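Local structure of uncharacterized hypothetical protein (Parabacteroides merdae, 4EI0) at residues Leu166-Glu171 with Tyr289-Tyr294; Met196-Glu201 with Gly220-Pro225; Thr211-Lys216 with Val229-Met234; Glu260-Ser265 with Gly279-Thr284. The protein is of unknown function but belongs to the DUF4466 family and is built mainly of antiparallel beta sheets. One frame throughout, in Å; residues are numbered along the deposited sequence.

Contact 1 (Leu166-Glu171 with Tyr289-Tyr294); sequences LSFLNE and YRAYVY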
loop_
_atom_site.group_PDB
_atom_site.type_symbol
_atom_site.label_atom_id
_atom_site.label_comp_id
_atom_site.label_asym_id
_atom_site.label_seq_id
_atom_site.Cartn_x
_atom_site.Cartn_y
_atom_site.Cartn_z
ATOM N N LEU B 166 -12.654 -36.951 32.514
ATOM C CA LEU B 166 -11.486 -36.333 31.913
ATOM C C LEU B 166 -10.280 -37.279 31.963
ATOM O O LEU B 166 -9.909 -37.753 33.030
ATOM C CB LEU B 166 -11.128 -34.998 32.617
ATOM C CG LEU B 166 -11.971 -33.747 32.394
ATOM C CD1 LEU B 166 -13.448 -33.924 32.733
ATOM C CD2 LEU B 166 -11.340 -32.613 33.201
ATOM N N SER B 167 -9.665 -37.533 30.810
ATOM C CA SER B 167 -8.394 -38.274 30.715
ATOM C C SER B 167 -7.303 -37.374 30.169
ATOM O O SER B 167 -7.435 -36.778 29.089
ATOM C CB SER B 167 -8.519 -39.482 29.795
ATOM O OG SER B 167 -7.288 -40.198 29.740
ATOM N N PHE B 168 -6.186 -37.323 30.884
ATOM C CA PHE B 168 -5.006 -36.607 30.435
ATOM C C PHE B 168 -3.976 -37.577 29.877
ATOM O O PHE B 168 -2.819 -37.202 29.757
ATOM C CB PHE B 168 -4.369 -35.816 31.622
ATOM C CG PHE B 168 -5.314 -34.852 32.282
ATOM C CD1 PHE B 168 -5.561 -33.599 31.734
ATOM C CD2 PHE B 168 -5.990 -35.214 33.408
ATOM C CE1 PHE B 168 -6.437 -32.735 32.334
ATOM C CE2 PHE B 168 -6.881 -34.365 34.006
ATOM C CZ PHE B 168 -7.107 -33.132 33.480
ATOM N N LEU B 169 -4.386 -38.774 29.444
ATOM C CA LEU B 169 -3.408 -39.823 29.052
ATOM C C LEU B 169 -3.307 -40.143 27.588
ATOM O O LEU B 169 -2.464 -40.929 27.208
ATOM C CB LEU B 169 -3.687 -41.131 29.844
ATOM C CG LEU B 169 -3.741 -40.947 31.398
ATOM C CD1 LEU B 169 -4.030 -42.196 32.243
ATOM C CD2 LEU B 169 -2.416 -40.316 31.847
ATOM N N ASN B 170 -4.134 -39.547 26.739
ATOM C CA ASN B 170 -4.119 -39.901 25.364
ATOM C C ASN B 170 -2.969 -39.196 24.625
ATOM O O ASN B 170 -2.677 -38.025 24.871
ATOM C CB ASN B 170 -5.460 -39.547 24.704
ATOM C CG ASN B 170 -6.584 -40.487 25.064
ATOM O OD1 ASN B 170 -6.399 -41.538 25.683
ATOM N ND2 ASN B 170 -7.781 -40.109 24.670
ATOM N N GLU B 171 -2.358 -39.885 23.660
ATOM C CA GLU B 171 -1.298 -39.316 22.813
ATOM C C GLU B 171 -1.799 -38.072 22.080
ATOM O O GLU B 171 -2.870 -38.078 21.452
ATOM C CB GLU B 171 -0.877 -40.216 21.639
ATOM C CG GLU B 171 -0.386 -41.622 21.711
ATOM C CD GLU B 171 0.018 -41.989 20.269
ATOM O OE1 GLU B 171 -0.797 -42.531 19.446
ATOM O OE2 GLU B 171 1.160 -41.617 19.936
ATOM N N TYR B 289 2.229 -36.873 33.609
ATOM C CA TYR B 289 1.801 -35.612 33.007
ATOM C C TYR B 289 1.370 -34.619 34.097
ATOM O O TYR B 289 0.840 -35.018 35.144
ATOM C CB TYR B 289 0.616 -35.840 32.056
ATOM C CG TYR B 289 0.857 -36.661 30.777
ATOM C CD1 TYR B 289 1.379 -36.078 29.626
ATOM C CD2 TYR B 289 0.505 -38.015 30.717
ATOM C CE1 TYR B 289 1.577 -36.831 28.467
ATOM C CE2 TYR B 289 0.705 -38.778 29.564
ATOM C CZ TYR B 289 1.244 -38.182 28.444
ATOM O OH TYR B 289 1.401 -38.946 27.323
ATOM N N ARG B 290 1.615 -33.335 33.821
ATOM C CA ARG B 290 0.981 -32.247 34.511
ATOM C C ARG B 290 0.117 -31.491 33.547
ATOM O O ARG B 290 0.353 -31.532 32.343
ATOM C CB ARG B 290 2.014 -31.337 35.108
ATOM C CG ARG B 290 2.583 -31.908 36.366
ATOM C CD ARG B 290 3.701 -31.015 36.866
ATOM N NE ARG B 290 4.204 -31.582 38.080
ATOM C CZ ARG B 290 5.118 -31.008 38.843
ATOM N NH1 ARG B 290 5.692 -29.835 38.532
ATOM N NH2 ARG B 290 5.461 -31.643 39.934
ATOM N N ALA B 291 -0.906 -30.822 34.053
ATOM C CA ALA B 291 -1.810 -30.095 33.148
ATOM C C ALA B 291 -2.378 -28.908 33.902
ATOM O O ALA B 291 -2.338 -28.862 35.148
ATOM C CB ALA B 291 -2.931 -31.004 32.685
ATOM N N TYR B 292 -2.933 -27.968 33.152
ATOM C CA TYR B 292 -3.692 -26.871 33.721
ATOM C C TYR B 292 -5.022 -26.888 33.002
ATOM O O TYR B 292 -5.072 -26.775 31.750
ATOM C CB TYR B 292 -2.970 -25.502 33.538
ATOM C CG TYR B 292 -3.773 -24.333 34.064
ATOM C CD1 TYR B 292 -4.042 -24.225 35.423
ATOM C CD2 TYR B 292 -4.300 -23.377 33.226
ATOM C CE1 TYR B 292 -4.804 -23.191 35.940
ATOM C CE2 TYR B 292 -5.058 -22.310 33.745
ATOM C CZ TYR B 292 -5.347 -22.252 35.084
ATOM O OH TYR B 292 -6.066 -21.199 35.632
ATOM N N VAL B 293 -6.093 -27.042 33.767
ATOM C CA VAL B 293 -7.465 -27.048 33.268
ATOM C C VAL B 293 -8.109 -25.683 33.585
ATOM O O VAL B 293 -8.114 -25.251 34.731
ATOM C CB VAL B 293 -8.267 -28.144 33.957
ATOM C CG1 VAL B 293 -9.703 -28.185 33.382
ATOM C CG2 VAL B 293 -7.509 -29.464 33.877
ATOM N N TYR B 294 -8.559 -24.964 32.554
ATOM C CA TYR B 294 -9.113 -23.611 32.723
ATOM C C TYR B 294 -10.585 -23.690 32.433
ATOM O O TYR B 294 -10.972 -24.287 31.447
ATOM C CB TYR B 294 -8.430 -22.610 31.767
ATOM C CG TYR B 294 -9.049 -21.238 31.850
ATOM C CD1 TYR B 294 -8.841 -20.460 32.962
ATOM C CD2 TYR B 294 -9.857 -20.737 30.838
ATOM C CE1 TYR B 294 -9.391 -19.190 33.083
ATOM C CE2 TYR B 294 -10.438 -19.480 30.944
ATOM C CZ TYR B 294 -10.180 -18.696 32.058
ATOM O OH TYR B 294 -10.777 -17.482 32.254
#
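Phe-168 turns its CG anti to its own carbonyl carbon (chi1 -57°), and Tyr-289 does the same (chi1 -66°); the phenylalanine ring is thereby brought to the alternate side chains Ala-291 and Val-293, while the tyrosine ring comes to rest against the turn that follows strand 165-167. The CD1-CE1-CZ border of the Phe-168 ring does the touching: its CD1 is 3.8 Å from Ala-291 CB, and its CZ is 3.7 Å from Val-293 CG2. That valine methyl arrives at the ring edge, near the ring plane, with the two side chains at about a right angle. Around Tyr-289 the contact is different. The backbone O of Phe-168 sits over one face of the tyrosine ring, displaced toward the rim and 3.6 Å from Tyr-289 CD2. Leu-169 starts out away from the strand, yet its CD2 curls back to 3.9 Å from the same Tyr-289 CD2. An ST turn shapes this corner, Leu-169 N donating to Ser-167 OG at 3.2 Å. With an alanine here instead of Tyr-289, Phe-168 O would probably lose the ring packed against it and a gap would open beside Leu-169 CD2. Arg-309 NH1 hydrogen-bonds Phe-168 O as well. Val-307, on the neighbouring strand 302-311, touches Phe-168, Ala-291 and Val-293, so the contact joins the end of strand 165-167 in one antiparallel sheet to strands 289-299 and 302-311 of another.

Contact 2 (Met196-Glu201 with Gly220-Pro225); sequences MYAYSE and GGTELP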
loop_
_atom_site.group_PDB
_atom_site.type_symbol
_atom_site.label_atom_id
_atom_site.label_comp_id
_atom_site.label_asym_id
_atom_site.label_seq_id
_atom_site.Cartn_x
_atom_site.Cartn_y
_atom_site.Cartn_z
HETATM N N MSE B 196 -13.250 -37.028 37.515
HETATM C CA MSE B 196 -14.676 -37.059 37.239
HETATM C C MSE B 196 -15.271 -35.719 37.620
HETATM O O MSE B 196 -15.142 -35.276 38.771
HETATM C CB MSE B 196 -15.384 -38.160 38.011
HETATM C CG MSE B 196 -16.910 -38.173 37.766
HETATM SE SE MSE B 196 -17.758 -39.604 38.704
HETATM C CE MSE B 196 -19.605 -39.497 37.968
ATOM N N TYR B 197 -15.901 -35.081 36.644
ATOM C CA TYR B 197 -16.695 -33.884 36.894
ATOM C C TYR B 197 -18.083 -34.267 37.333
ATOM O O TYR B 197 -18.645 -35.238 36.840
ATOM C CB TYR B 197 -16.787 -33.082 35.624
ATOM C CG TYR B 197 -17.869 -32.077 35.655
ATOM C CD1 TYR B 197 -17.650 -30.834 36.247
ATOM C CD2 TYR B 197 -19.110 -32.345 35.113
ATOM C CE1 TYR B 197 -18.637 -29.880 36.302
ATOM C CE2 TYR B 197 -20.129 -31.385 35.166
ATOM C CZ TYR B 197 -19.884 -30.153 35.764
ATOM O OH TYR B 197 -20.833 -29.173 35.794
ATOM N N ALA B 198 -18.638 -33.494 38.256
ATOM C CA ALA B 198 -20.038 -33.579 38.601
ATOM C C ALA B 198 -20.531 -32.191 38.976
ATOM O O ALA B 198 -19.794 -31.444 39.583
ATOM C CB ALA B 198 -20.208 -34.497 39.781
ATOM N N TYR B 199 -21.782 -31.871 38.669
ATOM C CA TYR B 199 -22.439 -30.675 39.197
ATOM C C TYR B 199 -23.412 -31.061 40.269
ATOM O O TYR B 199 -24.209 -31.921 40.055
ATOM C CB TYR B 199 -23.237 -29.993 38.108
ATOM C CG TYR B 199 -24.020 -28.791 38.592
ATOM C CD1 TYR B 199 -23.366 -27.598 38.907
ATOM C CD2 TYR B 199 -25.404 -28.821 38.687
ATOM C CE1 TYR B 199 -24.073 -26.477 39.324
ATOM C CE2 TYR B 199 -26.128 -27.696 39.109
ATOM C CZ TYR B 199 -25.458 -26.534 39.425
ATOM O OH TYR B 199 -26.129 -25.434 39.855
ATOM N N SER B 200 -23.380 -30.407 41.413
ATOM C CA SER B 200 -24.380 -30.631 42.457
ATOM C C SER B 200 -25.183 -29.347 42.633
ATOM O O SER B 200 -24.667 -28.232 42.477
ATOM C CB SER B 200 -23.712 -31.038 43.773
ATOM O OG SER B 200 -24.560 -30.871 44.887
ATOM N N GLU B 201 -26.461 -29.485 42.916
ATOM C CA GLU B 201 -27.289 -28.305 43.164
ATOM C C GLU B 201 -27.122 -27.713 44.577
ATOM O O GLU B 201 -27.663 -26.638 44.854
ATOM C CB GLU B 201 -28.755 -28.588 42.826
ATOM C CG GLU B 201 -29.020 -28.332 41.349
ATOM C CD GLU B 201 -30.401 -28.757 40.908
ATOM O OE1 GLU B 201 -31.387 -28.484 41.634
ATOM O OE2 GLU B 201 -30.495 -29.353 39.816
ATOM N N GLY B 220 -21.611 -35.452 47.331
ATOM C CA GLY B 220 -23.038 -35.190 47.151
ATOM C C GLY B 220 -23.733 -36.275 46.340
ATOM O O GLY B 220 -24.440 -35.970 45.389
ATOM N N GLY B 221 -23.500 -37.545 46.674
ATOM C CA GLY B 221 -24.156 -38.647 45.965
ATOM C C GLY B 221 -23.518 -39.163 44.677
ATOM O O GLY B 221 -23.887 -40.235 44.222
ATOM N N THR B 222 -22.597 -38.416 44.061
ATOM C CA THR B 222 -21.886 -38.880 42.866
ATOM C C THR B 222 -21.051 -40.095 43.202
ATOM O O THR B 222 -20.486 -40.172 44.292
ATOM C CB THR B 222 -20.951 -37.780 42.325
ATOM O OG1 THR B 222 -21.756 -36.708 41.838
ATOM C CG2 THR B 222 -20.012 -38.299 41.201
ATOM N N GLU B 223 -20.997 -41.057 42.289
ATOM C CA GLU B 223 -20.158 -42.245 42.483
ATOM C C GLU B 223 -19.209 -42.413 41.330
ATOM O O GLU B 223 -19.538 -42.082 40.180
ATOM C CB GLU B 223 -21.009 -43.489 42.596
ATOM C CG GLU B 223 -22.063 -43.404 43.683
ATOM C CD GLU B 223 -23.017 -44.573 43.636
ATOM O OE1 GLU B 223 -23.519 -44.913 42.535
ATOM O OE2 GLU B 223 -23.256 -45.155 44.703
ATOM N N LEU B 224 -17.999 -42.843 41.661
ATOM C CA LEU B 224 -16.993 -43.160 40.661
ATOM C C LEU B 224 -17.373 -44.478 39.962
ATOM O O LEU B 224 -17.871 -45.378 40.615
ATOM C CB LEU B 224 -15.623 -43.328 41.327
ATOM C CG LEU B 224 -15.043 -42.142 42.112
ATOM C CD1 LEU B 224 -13.630 -42.442 42.577
ATOM C CD2 LEU B 224 -15.055 -40.884 41.273
ATOM N N PRO B 225 -17.157 -44.589 38.637
ATOM C CA PRO B 225 -17.346 -45.899 38.023
ATOM C C PRO B 225 -16.285 -46.877 38.499
ATOM O O PRO B 225 -15.223 -46.461 38.955
ATOM C CB PRO B 225 -17.220 -45.622 36.526
ATOM C CG PRO B 225 -16.391 -44.401 36.426
ATOM C CD PRO B 225 -16.590 -43.611 37.696
#
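Met-196, a selenomethionine, meets Thr-222 tip to tip. Its chain is fully drawn out: CG lies anti to the backbone N (chi1 178°) and the extension continues through SE to CE, so the selenium and the terminal methyl are carried from the strand to the loop at 220-225. There CE presses on Thr-222 CG2 at 3.5 Å, tighter than the usual contact of two carbons. The selenium has a polar neighbour too, lying 3.4 Å from the backbone O of Glu-223. Leu-224 adds one methyl, its CD2 standing 3.9 Å from Met-196 SE, and the Pro-225 ring closes in more loosely, with CD 4.3 Å from that selenium.

The rotation of Thr-222 (chi1 -67°) sorts its two branches. CG2, anti to the backbone N, goes to the selenomethionine; OG1, beside that N, lies 3.4 Å from Ala-198 CB. No hydrogen bond joins the two segments.

Strand 195-199 runs between strands 165-167 and 207-210 of an antiparallel sheet, and the 220-225 segment, part of the long connection between strands 207-210 and 233-238, folds over one face of it. Tyr-165 on strand 165-167 touches both Met-196 and Pro-225, and Phe-228 also touches Met-196.

Contact 3 (Thr211-Lys216 with Val229-Met234); sequences TSSSPK and VNNTKM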
loop_
_atom_site.group_PDB
_atom_site.type_symbol
_atom_site.label_atom_id
_atom_site.label_comp_id
_atom_site.label_asym_id
_atom_site.label_seq_id
_atom_site.Cartn_x
_atom_site.Cartn_y
_atom_site.Cartn_z
ATOM N N THR B 211 -11.726 -37.416 42.207
ATOM C CA THR B 211 -10.712 -38.376 41.825
ATOM C C THR B 211 -10.872 -39.625 42.724
ATOM O O THR B 211 -11.762 -39.651 43.562
ATOM C CB THR B 211 -9.320 -37.741 41.966
ATOM O OG1 THR B 211 -8.410 -38.447 41.116
ATOM C CG2 THR B 211 -8.836 -37.783 43.424
ATOM N N SER B 212 -10.040 -40.659 42.552
ATOM C CA SER B 212 -10.276 -41.961 43.211
ATOM C C SER B 212 -10.443 -41.849 44.722
ATOM O O SER B 212 -11.263 -42.534 45.305
ATOM C CB SER B 212 -9.147 -42.958 42.914
ATOM O OG SER B 212 -7.951 -42.541 43.556
ATOM N N SER B 213 -9.662 -40.985 45.359
ATOM C CA SER B 213 -9.699 -40.900 46.810
ATOM C C SER B 213 -10.522 -39.717 47.317
ATOM O O SER B 213 -10.491 -39.418 48.480
ATOM C CB SER B 213 -8.271 -40.863 47.352
ATOM O OG SER B 213 -7.541 -39.822 46.748
ATOM N N SER B 214 -11.302 -39.045 46.470
ATOM C CA SER B 214 -12.117 -37.938 46.989
ATOM C C SER B 214 -12.984 -38.450 48.158
ATOM O O SER B 214 -13.505 -39.545 48.080
ATOM C CB SER B 214 -13.019 -37.335 45.911
ATOM O OG SER B 214 -12.296 -36.722 44.842
ATOM N N PRO B 215 -13.127 -37.677 49.243
ATOM C CA PRO B 215 -13.956 -38.205 50.340
ATOM C C PRO B 215 -15.447 -38.208 50.007
ATOM O O PRO B 215 -15.945 -37.196 49.478
ATOM C CB PRO B 215 -13.673 -37.256 51.504
ATOM C CG PRO B 215 -12.600 -36.320 51.049
ATOM C CD PRO B 215 -12.504 -36.384 49.563
ATOM N N LYS B 216 -16.128 -39.322 50.329
ATOM C CA LYS B 216 -17.570 -39.517 50.088
ATOM C C LYS B 216 -18.355 -38.304 50.622
ATOM O O LYS B 216 -19.276 -37.809 49.969
ATOM C CB LYS B 216 -18.056 -40.853 50.695
ATOM N N VAL B 229 -9.364 -45.815 39.175
ATOM C CA VAL B 229 -8.373 -46.036 40.224
ATOM C C VAL B 229 -7.267 -44.932 40.288
ATOM O O VAL B 229 -6.527 -44.850 41.255
ATOM C CB VAL B 229 -7.703 -47.399 39.986
ATOM C CG1 VAL B 229 -8.714 -48.532 40.183
ATOM C CG2 VAL B 229 -7.125 -47.440 38.574
ATOM N N ASN B 230 -7.152 -44.069 39.284
ATOM C CA ASN B 230 -6.140 -43.000 39.321
ATOM C C ASN B 230 -6.404 -41.939 40.394
ATOM O O ASN B 230 -7.480 -41.352 40.460
ATOM C CB ASN B 230 -6.023 -42.319 37.959
ATOM C CG ASN B 230 -5.522 -43.243 36.899
ATOM O OD1 ASN B 230 -5.034 -44.318 37.212
ATOM N ND2 ASN B 230 -5.628 -42.837 35.637
ATOM N N ASN B 231 -5.415 -41.716 41.254
ATOM C CA ASN B 231 -5.505 -40.682 42.291
ATOM C C ASN B 231 -4.771 -39.393 41.847
ATOM O O ASN B 231 -3.585 -39.225 42.058
ATOM C CB ASN B 231 -4.952 -41.203 43.611
ATOM C CG ASN B 231 -5.339 -40.324 44.773
ATOM O OD1 ASN B 231 -6.186 -39.421 44.663
ATOM N ND2 ASN B 231 -4.684 -40.544 45.883
ATOM N N THR B 232 -5.496 -38.532 41.165
ATOM C CA THR B 232 -4.934 -37.334 40.564
ATOM C C THR B 232 -4.684 -36.258 41.622
ATOM O O THR B 232 -5.494 -36.082 42.515
ATOM C CB THR B 232 -5.919 -36.826 39.490
ATOM O OG1 THR B 232 -6.127 -37.867 38.534
ATOM C CG2 THR B 232 -5.378 -35.600 38.768
ATOM N N LYS B 233 -3.549 -35.571 41.534
ATOM C CA LYS B 233 -3.251 -34.438 42.405
ATOM C C LYS B 233 -3.746 -33.151 41.777
ATOM O O LYS B 233 -3.513 -32.918 40.588
ATOM C CB LYS B 233 -1.734 -34.291 42.584
ATOM C CG LYS B 233 -1.068 -35.434 43.337
ATOM C CD LYS B 233 0.439 -35.163 43.417
ATOM C CE LYS B 233 1.131 -36.101 44.399
ATOM N NZ LYS B 233 0.747 -37.507 44.080
HETATM N N MSE B 234 -4.372 -32.296 42.568
HETATM C CA MSE B 234 -5.016 -31.073 42.057
HETATM C C MSE B 234 -4.808 -29.877 42.994
HETATM O O MSE B 234 -4.812 -30.058 44.213
HETATM C CB MSE B 234 -6.539 -31.317 41.986
HETATM C CG MSE B 234 -7.002 -32.269 40.939
HETATM SE SE MSE B 234 -8.913 -32.492 41.132
HETATM C CE MSE B 234 -8.991 -33.976 42.392
#
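Ser-212 and Asn-231 bring their CA atoms to 5.0 Å where a type I beta turn from Thr-211 to Ser-214 comes alongside the chain leading into strand 233-238. A nearly straight bond from Thr-232 N to Thr-211 OG1, 2.9 Å and 160°, links the two segments. The threonine OG1 stands anti to its backbone N (chi1 -157°) and is also hydrogen-bonded to Asp-194 O. Ser-212 grips more loosely: its N and its OG both give weak bonds to Asn-230 O, the OG at 3.3 Å.

The turn is braced from within, since Ser-214 OG accepts from Thr-211 N at 2.8 Å. In the fold this turn follows strand 207-210 of one antiparallel sheet, while its partner segment runs into strand 233-238, an outer strand of another antiparallel sheet.

From the third position of the turn, Ser-213 OG donates to Asn-231 OD1, coming from above the carbonyl plane; the modelled 2.5 Å is so short that the exact length is doubtful. Asn-269 ND2 is a second partner of the serine hydroxyl. A leucine in place of Asn-231 would probably leave Ser-213 OG without this acceptor, held by Asn-269 alone among the partners named here. Asn-231 OD1 also lies 3.4 Å from Thr-211 CG2, the two side chains crossing at about a right angle. On the strand itself, the methyl CE of Met-234, a selenomethionine, packs 3.8 Å from Thr-211 CB.

Contact 4 (Glu260-Ser265 with Gly279-Thr284); sequences ETIDMS and GAWVET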
loop_
_atom_site.group_PDB
_atom_site.type_symbol
_atom_site.label_atom_id
_atom_site.label_comp_id
_atom_site.label_asym_id
_atom_site.label_seq_id
_atom_site.Cartn_x
_atom_site.Cartn_y
_atom_site.Cartn_z
ATOM N N GLU B 260 7.312 -27.345 34.786
ATOM C CA GLU B 260 8.467 -27.945 35.446
ATOM C C GLU B 260 8.611 -27.488 36.897
ATOM O O GLU B 260 9.077 -28.252 37.718
ATOM C CB GLU B 260 9.774 -27.603 34.714
ATOM C CG GLU B 260 10.010 -28.371 33.418
ATOM C CD GLU B 260 10.309 -29.873 33.625
ATOM O OE1 GLU B 260 10.499 -30.316 34.778
ATOM O OE2 GLU B 260 10.353 -30.622 32.612
ATOM N N THR B 261 8.228 -26.250 37.196
ATOM C CA THR B 261 8.542 -25.623 38.479
ATOM C C THR B 261 7.302 -25.414 39.384
ATOM O O THR B 261 7.462 -25.016 40.503
ATOM C CB THR B 261 9.287 -24.277 38.293
ATOM O OG1 THR B 261 8.461 -23.379 37.572
ATOM C CG2 THR B 261 10.647 -24.435 37.548
ATOM N N ILE B 262 6.079 -25.714 38.940
ATOM C CA ILE B 262 4.895 -25.656 39.851
ATOM C C ILE B 262 5.104 -26.576 41.073
ATOM O O ILE B 262 5.561 -27.726 40.950
ATOM C CB ILE B 262 3.548 -25.959 39.107
ATOM C CG1 ILE B 262 2.341 -25.569 39.965
ATOM C CG2 ILE B 262 3.435 -27.409 38.645
ATOM C CD1 ILE B 262 2.049 -24.083 39.916
ATOM N N ASP B 263 4.822 -26.056 42.265
ATOM C CA ASP B 263 4.927 -26.842 43.493
ATOM C C ASP B 263 3.618 -27.549 43.730
ATOM O O ASP B 263 2.586 -26.889 43.931
ATOM C CB ASP B 263 5.216 -25.943 44.690
ATOM C CG ASP B 263 5.484 -26.732 45.964
ATOM O OD1 ASP B 263 5.360 -27.969 45.965
ATOM O OD2 ASP B 263 5.856 -26.102 46.970
HETATM N N MSE B 264 3.651 -28.877 43.686
HETATM C CA MSE B 264 2.437 -29.681 43.878
HETATM C C MSE B 264 2.321 -30.269 45.275
HETATM O O MSE B 264 1.492 -31.152 45.480
HETATM C CB MSE B 264 2.359 -30.823 42.871
HETATM C CG MSE B 264 2.396 -30.411 41.406
HETATM SE SE MSE B 264 0.788 -29.516 40.698
HETATM C CE MSE B 264 -0.660 -30.747 41.326
ATOM N N SER B 265 3.123 -29.764 46.226
ATOM C CA SER B 265 3.126 -30.232 47.624
ATOM C C SER B 265 1.812 -30.027 48.329
ATOM O O SER B 265 1.357 -30.901 49.044
ATOM C CB SER B 265 4.164 -29.461 48.463
ATOM O OG SER B 265 5.455 -29.947 48.212
ATOM N N GLY B 279 -9.683 -22.572 37.816
ATOM C CA GLY B 279 -8.703 -23.431 37.177
ATOM C C GLY B 279 -8.215 -24.491 38.143
ATOM O O GLY B 279 -8.493 -24.408 39.343
ATOM N N ALA B 280 -7.473 -25.449 37.608
ATOM C CA ALA B 280 -6.868 -26.463 38.431
ATOM C C ALA B 280 -5.562 -26.916 37.830
ATOM O O ALA B 280 -5.493 -27.322 36.636
ATOM C CB ALA B 280 -7.810 -27.619 38.556
ATOM N N TRP B 281 -4.491 -26.821 38.584
ATOM C CA TRP B 281 -3.242 -27.517 38.212
ATOM C C TRP B 281 -3.394 -28.967 38.578
ATOM O O TRP B 281 -3.833 -29.266 39.663
ATOM C CB TRP B 281 -2.060 -27.003 38.964
ATOM C CG TRP B 281 -1.708 -25.567 38.663
ATOM C CD1 TRP B 281 -2.009 -24.459 39.422
ATOM C CD2 TRP B 281 -0.908 -25.073 37.571
ATOM N NE1 TRP B 281 -1.477 -23.337 38.869
ATOM C CE2 TRP B 281 -0.815 -23.637 37.747
ATOM C CE3 TRP B 281 -0.305 -25.649 36.484
ATOM C CZ2 TRP B 281 -0.114 -22.836 36.882
ATOM C CZ3 TRP B 281 0.368 -24.818 35.588
ATOM C CH2 TRP B 281 0.454 -23.432 35.790
ATOM N N VAL B 282 -2.965 -29.860 37.695
ATOM C CA VAL B 282 -3.184 -31.305 37.844
ATOM C C VAL B 282 -1.866 -32.023 37.642
ATOM O O VAL B 282 -1.061 -31.623 36.804
ATOM C CB VAL B 282 -4.212 -31.767 36.793
ATOM C CG1 VAL B 282 -4.287 -33.259 36.690
ATOM C CG2 VAL B 282 -5.566 -31.174 37.147
ATOM N N GLU B 283 -1.660 -33.108 38.399
ATOM C CA GLU B 283 -0.583 -34.072 38.099
ATOM C C GLU B 283 -1.171 -35.463 38.142
ATOM O O GLU B 283 -1.858 -35.796 39.105
ATOM C CB GLU B 283 0.569 -33.950 39.098
ATOM C CG GLU B 283 1.766 -34.887 38.810
ATOM C CD GLU B 283 2.881 -34.707 39.822
ATOM O OE1 GLU B 283 3.619 -33.720 39.701
ATOM O OE2 GLU B 283 2.972 -35.493 40.782
ATOM N N THR B 284 -0.935 -36.260 37.100
ATOM C CA THR B 284 -1.571 -37.569 37.008
ATOM C C THR B 284 -0.935 -38.500 38.005
ATOM O O THR B 284 0.216 -38.261 38.463
ATOM C CB THR B 284 -1.474 -38.191 35.612
ATOM O OG1 THR B 284 -0.121 -38.226 35.199
ATOM C CG2 THR B 284 -2.208 -37.349 34.608
#
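Met-264, a selenomethionine, reaches across to strand 278-283 and touches Trp-281, Val-282 and Glu-283 in a row. From CB, which points at the strand, the chain goes to CG, where it lies 3.9 Å from Glu-283 OE1. A bend at chi2 (-72°) then swings the selenium back, so that SE faces Trp-281 CB at 4.2 Å. A second bend, at chi3, turns CE onto the backbone: this methyl is 3.9 Å from Trp-281 O and equally close to Glu-283 N, and 4.1 Å from Val-282 C. The Glu-283 carboxylate has its main partner beyond the two segments, in a salt bridge from OE1 to Arg-290 NE.

The segment carrying Met-264 leaves the short helix 256-261 and passes over strand 278-283 of an antiparallel sheet, held in shape by an Asx turn. Asp-263 OD1 accepts from Ser-265 N at 2.9 Å, from above the carboxylate plane, and from Ser-265 OG at 3.0 Å on its syn lone pair.

Ile-262, the first residue past the helix, covers the indole. Its CD1 lies over one face of Trp-281 in a CH-pi contact, 3.8 Å from the centroid of the five-membered ring and 16° off its normal; the nearest atom is Trp-281 CE2. Tyr-292 on the neighbouring strand 289-299 meets the same indole, with the ring planes at about 45°.

How the contacts relate
All four contacts lie in the C-terminal half of the chain. Contact 1 spans the longest loop, and the others fall within the stretch it closes: contacts 2 and 3 cross, their segments alternating, while contact 4 follows both. Strands 233-238, 278-283 and 289-299 are successive neighbours in one antiparallel sheet and bring segments of contacts 3, 4 and 1 together; contacts 1 and 4 are about 11 Å apart between centres. Strands 165-167 and 195-199 are neighbours in a second antiparallel sheet and belong to contacts 1 and 2. Leu-224 packs on Ser-212, tying contact 2 to contact 3, whereas contacts 2 and 4 stay about 10 Å apart at their nearest atoms. Together the contacts join these two sheets.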